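Local coordinates for protein glutathione S-transferase (Natrialba magadii ATCC 43099, PDB 6GZF) that probably transfers glutathione or reduces glutathionyl-hydroquinones, as a Xi-class member of the glutathione transferase family, at residues A34-Q42 and I145-M156. Residues are numbered along the deposited sequence; the frame is centred on the assembly and turned at random.
Sequences ATTFRNWVQ and IVNNESEEIMRM
Asn147 ND2 ties the segment 145-156 to the loop 34-42 at Asn39 O, while OD1 bonds within its own segment. With CG anti to the backbone N (chi1 -161°), ND2 gives a nearly straight bond to Asn39 O (2.9 Å), arriving above that carbonyl's plane, and a longer one to Glu152 OE1 (3.3 Å). OD1 accepts from Glu149 N (2.7 Å), closing an Asx turn. Replacing Asn147 by an alanine is likely to leave Asn39 O without this donor and the Asx turn without its acceptor. Beside it, Arg38 NE forms a salt bridge with Glu149 OE2 (3.0 Å); OE2 lies in the guanidinium plane, while NE approaches from above the carboxylate plane. Trp40 lays one ring face against Glu152 CB, Met156 CE packs against the ring, and Arg155 CG meets the edge; the Arg155 guanidinium itself turns to Asp181 and Glu238. Ile145 CD1 sits over the Phe37 ring in a CH-pi contact, 4.0 Å from its centroid. Weak backbone bonds, Asn148 N to Phe37 O and Asn39 N to Val146 O, flank a single Arg38-Asn147 bridge. Val146 and Asn147 form a classic beta bulge opposite Leu137. The loop thus borders the outer strand 144-147 of the thioredoxin-like domain, where Glu149, a predicted glutathione-binding residue, occupies the N-cap position of helix 150-159.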
# COMPACT_ATOMS: atom_id res chain seq x y z
N ALA A 34 -30.38 -3.96 -9.80
CA ALA A 34 -30.66 -3.16 -8.61
C ALA A 34 -31.60 -1.98 -8.88
O ALA A 34 -31.64 -1.44 -9.99
CB ALA A 34 -29.36 -2.66 -8.01
N THR A 35 -32.34 -1.59 -7.85
CA THR A 35 -33.18 -0.41 -7.89
C THR A 35 -32.51 0.72 -7.11
O THR A 35 -31.95 0.49 -6.04
CB THR A 35 -34.58 -0.69 -7.28
OG1 THR A 35 -35.22 -1.75 -8.00
CG2 THR A 35 -35.45 0.56 -7.34
N THR A 36 -32.55 1.93 -7.65
CA THR A 36 -32.04 3.09 -6.94
C THR A 36 -33.15 4.11 -6.71
O THR A 36 -34.26 3.94 -7.19
CB THR A 36 -30.87 3.75 -7.69
OG1 THR A 36 -31.30 4.17 -8.99
CG2 THR A 36 -29.71 2.78 -7.83
N PHE A 37 -32.83 5.16 -5.96
CA PHE A 37 -33.81 6.19 -5.62
C PHE A 37 -33.39 7.53 -6.21
O PHE A 37 -32.38 8.10 -5.80
CB PHE A 37 -33.98 6.29 -4.10
CG PHE A 37 -34.46 5.02 -3.46
CD1 PHE A 37 -33.60 3.96 -3.24
CD2 PHE A 37 -35.78 4.89 -3.06
CE1 PHE A 37 -34.04 2.79 -2.65
CE2 PHE A 37 -36.24 3.72 -2.47
CZ PHE A 37 -35.36 2.67 -2.26
N ARG A 38 -34.16 8.02 -7.17
CA ARG A 38 -33.74 9.18 -7.96
C ARG A 38 -34.74 10.32 -8.02
O ARG A 38 -34.79 11.05 -9.01
CB ARG A 38 -33.42 8.73 -9.39
CG ARG A 38 -32.40 7.62 -9.48
CD ARG A 38 -31.02 8.16 -9.80
NE ARG A 38 -30.05 7.10 -10.03
CZ ARG A 38 -29.73 6.63 -11.23
NH1 ARG A 38 -28.84 5.66 -11.34
NH2 ARG A 38 -30.30 7.13 -12.31
N ASN A 39 -35.54 10.49 -6.97
CA ASN A 39 -36.42 11.65 -6.89
C ASN A 39 -35.62 12.91 -6.59
O ASN A 39 -34.55 12.84 -5.99
CB ASN A 39 -37.51 11.45 -5.84
CG ASN A 39 -38.63 10.55 -6.33
OD1 ASN A 39 -39.44 10.95 -7.17
ND2 ASN A 39 -38.69 9.33 -5.80
N TRP A 40 -36.14 14.06 -7.01
CA TRP A 40 -35.46 15.33 -6.80
C TRP A 40 -36.27 16.26 -5.91
O TRP A 40 -37.50 16.29 -5.97
CB TRP A 40 -35.19 16.02 -8.14
CG TRP A 40 -34.06 15.43 -8.93
CD1 TRP A 40 -34.03 14.21 -9.53
CD2 TRP A 40 -32.81 16.06 -9.22
NE1 TRP A 40 -32.83 14.03 -10.17
CE2 TRP A 40 -32.06 15.15 -9.99
CE3 TRP A 40 -32.24 17.29 -8.89
CZ2 TRP A 40 -30.78 15.44 -10.45
CZ3 TRP A 40 -30.96 17.58 -9.34
CH2 TRP A 40 -30.25 16.66 -10.12
N VAL A 41 -35.57 17.03 -5.08
CA VAL A 41 -36.18 18.16 -4.40
C VAL A 41 -36.13 19.34 -5.35
O VAL A 41 -35.05 19.77 -5.76
CB VAL A 41 -35.47 18.50 -3.08
CG1 VAL A 41 -36.13 19.71 -2.42
CG2 VAL A 41 -35.48 17.31 -2.14
N GLN A 42 -37.30 19.86 -5.71
CA GLN A 42 -37.37 20.90 -6.73
C GLN A 42 -38.11 22.14 -6.24
O GLN A 42 -39.25 22.06 -5.78
CB GLN A 42 -38.05 20.36 -7.98
CG GLN A 42 -37.24 19.31 -8.73
CD GLN A 42 -36.07 19.92 -9.49
OE1 GLN A 42 -34.95 19.97 -8.98
NE2 GLN A 42 -36.33 20.38 -10.71
N ILE A 145 -37.35 7.48 1.13
CA ILE A 145 -36.10 7.94 0.54
C ILE A 145 -36.35 8.81 -0.69
O ILE A 145 -36.93 8.36 -1.67
CB ILE A 145 -35.19 6.77 0.13
CG1 ILE A 145 -34.90 5.86 1.32
CG2 ILE A 145 -33.89 7.28 -0.48
CD1 ILE A 145 -34.10 4.62 0.97
N VAL A 146 -35.90 10.06 -0.63
CA VAL A 146 -36.01 10.96 -1.78
C VAL A 146 -34.95 10.60 -2.82
O VAL A 146 -35.28 10.15 -3.92
CB VAL A 146 -35.85 12.44 -1.38
CG1 VAL A 146 -35.69 13.31 -2.62
CG2 VAL A 146 -37.03 12.89 -0.56
N ASN A 147 -33.69 10.78 -2.47
CA ASN A 147 -32.60 10.52 -3.40
C ASN A 147 -31.49 9.69 -2.76
O ASN A 147 -31.31 9.70 -1.54
CB ASN A 147 -32.03 11.83 -3.94
CG ASN A 147 -31.23 11.64 -5.21
OD1 ASN A 147 -30.06 11.27 -5.17
ND2 ASN A 147 -31.87 11.88 -6.35
N ASN A 148 -30.75 8.97 -3.60
CA ASN A 148 -29.75 8.02 -3.14
C ASN A 148 -28.43 8.20 -3.87
O ASN A 148 -27.52 7.37 -3.77
CB ASN A 148 -30.29 6.60 -3.33
CG ASN A 148 -29.49 5.56 -2.56
OD1 ASN A 148 -28.80 5.88 -1.60
ND2 ASN A 148 -29.60 4.31 -2.98
N GLU A 149 -28.32 9.31 -4.60
CA GLU A 149 -27.16 9.56 -5.46
C GLU A 149 -26.40 10.80 -5.02
O GLU A 149 -26.96 11.90 -4.96
CB GLU A 149 -27.61 9.71 -6.91
CG GLU A 149 -28.44 8.54 -7.41
CD GLU A 149 -27.58 7.38 -7.88
OE1 GLU A 149 -26.39 7.62 -8.17
OE2 GLU A 149 -28.09 6.24 -7.93
N SER A 150 -25.11 10.63 -4.72
CA SER A 150 -24.26 11.72 -4.25
C SER A 150 -24.25 12.90 -5.21
O SER A 150 -24.37 14.05 -4.79
CB SER A 150 -22.84 11.21 -4.04
OG SER A 150 -22.29 10.72 -5.25
N GLU A 151 -24.11 12.60 -6.49
CA GLU A 151 -24.02 13.62 -7.53
C GLU A 151 -25.26 14.52 -7.58
O GLU A 151 -25.15 15.73 -7.76
CB GLU A 151 -23.80 12.96 -8.89
CG GLU A 151 -23.99 13.87 -10.09
CD GLU A 151 -23.66 13.17 -11.40
OE1 GLU A 151 -22.68 12.39 -11.42
OE2 GLU A 151 -24.37 13.40 -12.40
N GLU A 152 -26.43 13.91 -7.41
CA GLU A 152 -27.68 14.64 -7.55
C GLU A 152 -28.11 15.32 -6.25
O GLU A 152 -28.73 16.38 -6.28
CB GLU A 152 -28.78 13.69 -8.03
CG GLU A 152 -28.49 13.08 -9.40
CD GLU A 152 -29.61 12.18 -9.89
OE1 GLU A 152 -30.15 11.41 -9.07
OE2 GLU A 152 -29.94 12.24 -11.09
N ILE A 153 -27.78 14.71 -5.12
CA ILE A 153 -28.06 15.32 -3.82
C ILE A 153 -27.21 16.57 -3.65
O ILE A 153 -27.67 17.59 -3.14
CB ILE A 153 -27.80 14.34 -2.66
CG1 ILE A 153 -28.76 13.15 -2.73
CG2 ILE A 153 -27.96 15.04 -1.32
CD1 ILE A 153 -28.55 12.12 -1.64
N MET A 154 -25.95 16.49 -4.10
CA MET A 154 -25.07 17.65 -4.10
C MET A 154 -25.66 18.77 -4.96
O MET A 154 -25.67 19.93 -4.56
CB MET A 154 -23.68 17.28 -4.61
CG MET A 154 -22.79 18.48 -4.91
SD MET A 154 -21.05 18.07 -5.12
CE MET A 154 -21.10 17.09 -6.62
N ARG A 155 -26.15 18.39 -6.14
CA ARG A 155 -26.72 19.35 -7.08
C ARG A 155 -27.95 20.05 -6.52
O ARG A 155 -28.06 21.28 -6.60
CB ARG A 155 -27.07 18.65 -8.40
CG ARG A 155 -27.81 19.53 -9.40
CD ARG A 155 -26.97 20.73 -9.80
NE ARG A 155 -25.70 20.33 -10.41
CZ ARG A 155 -25.56 20.05 -11.70
NH1 ARG A 155 -24.37 19.70 -12.17
NH2 ARG A 155 -26.60 20.11 -12.52
N MET A 156 -28.88 19.29 -5.96
CA MET A 156 -30.12 19.87 -5.45
C MET A 156 -29.88 20.66 -4.16
O MET A 156 -30.60 21.61 -3.87
CB MET A 156 -31.18 18.79 -5.24
CG MET A 156 -30.89 17.81 -4.12
SD MET A 156 -32.18 16.55 -4.00
CE MET A 156 -31.77 15.49 -5.38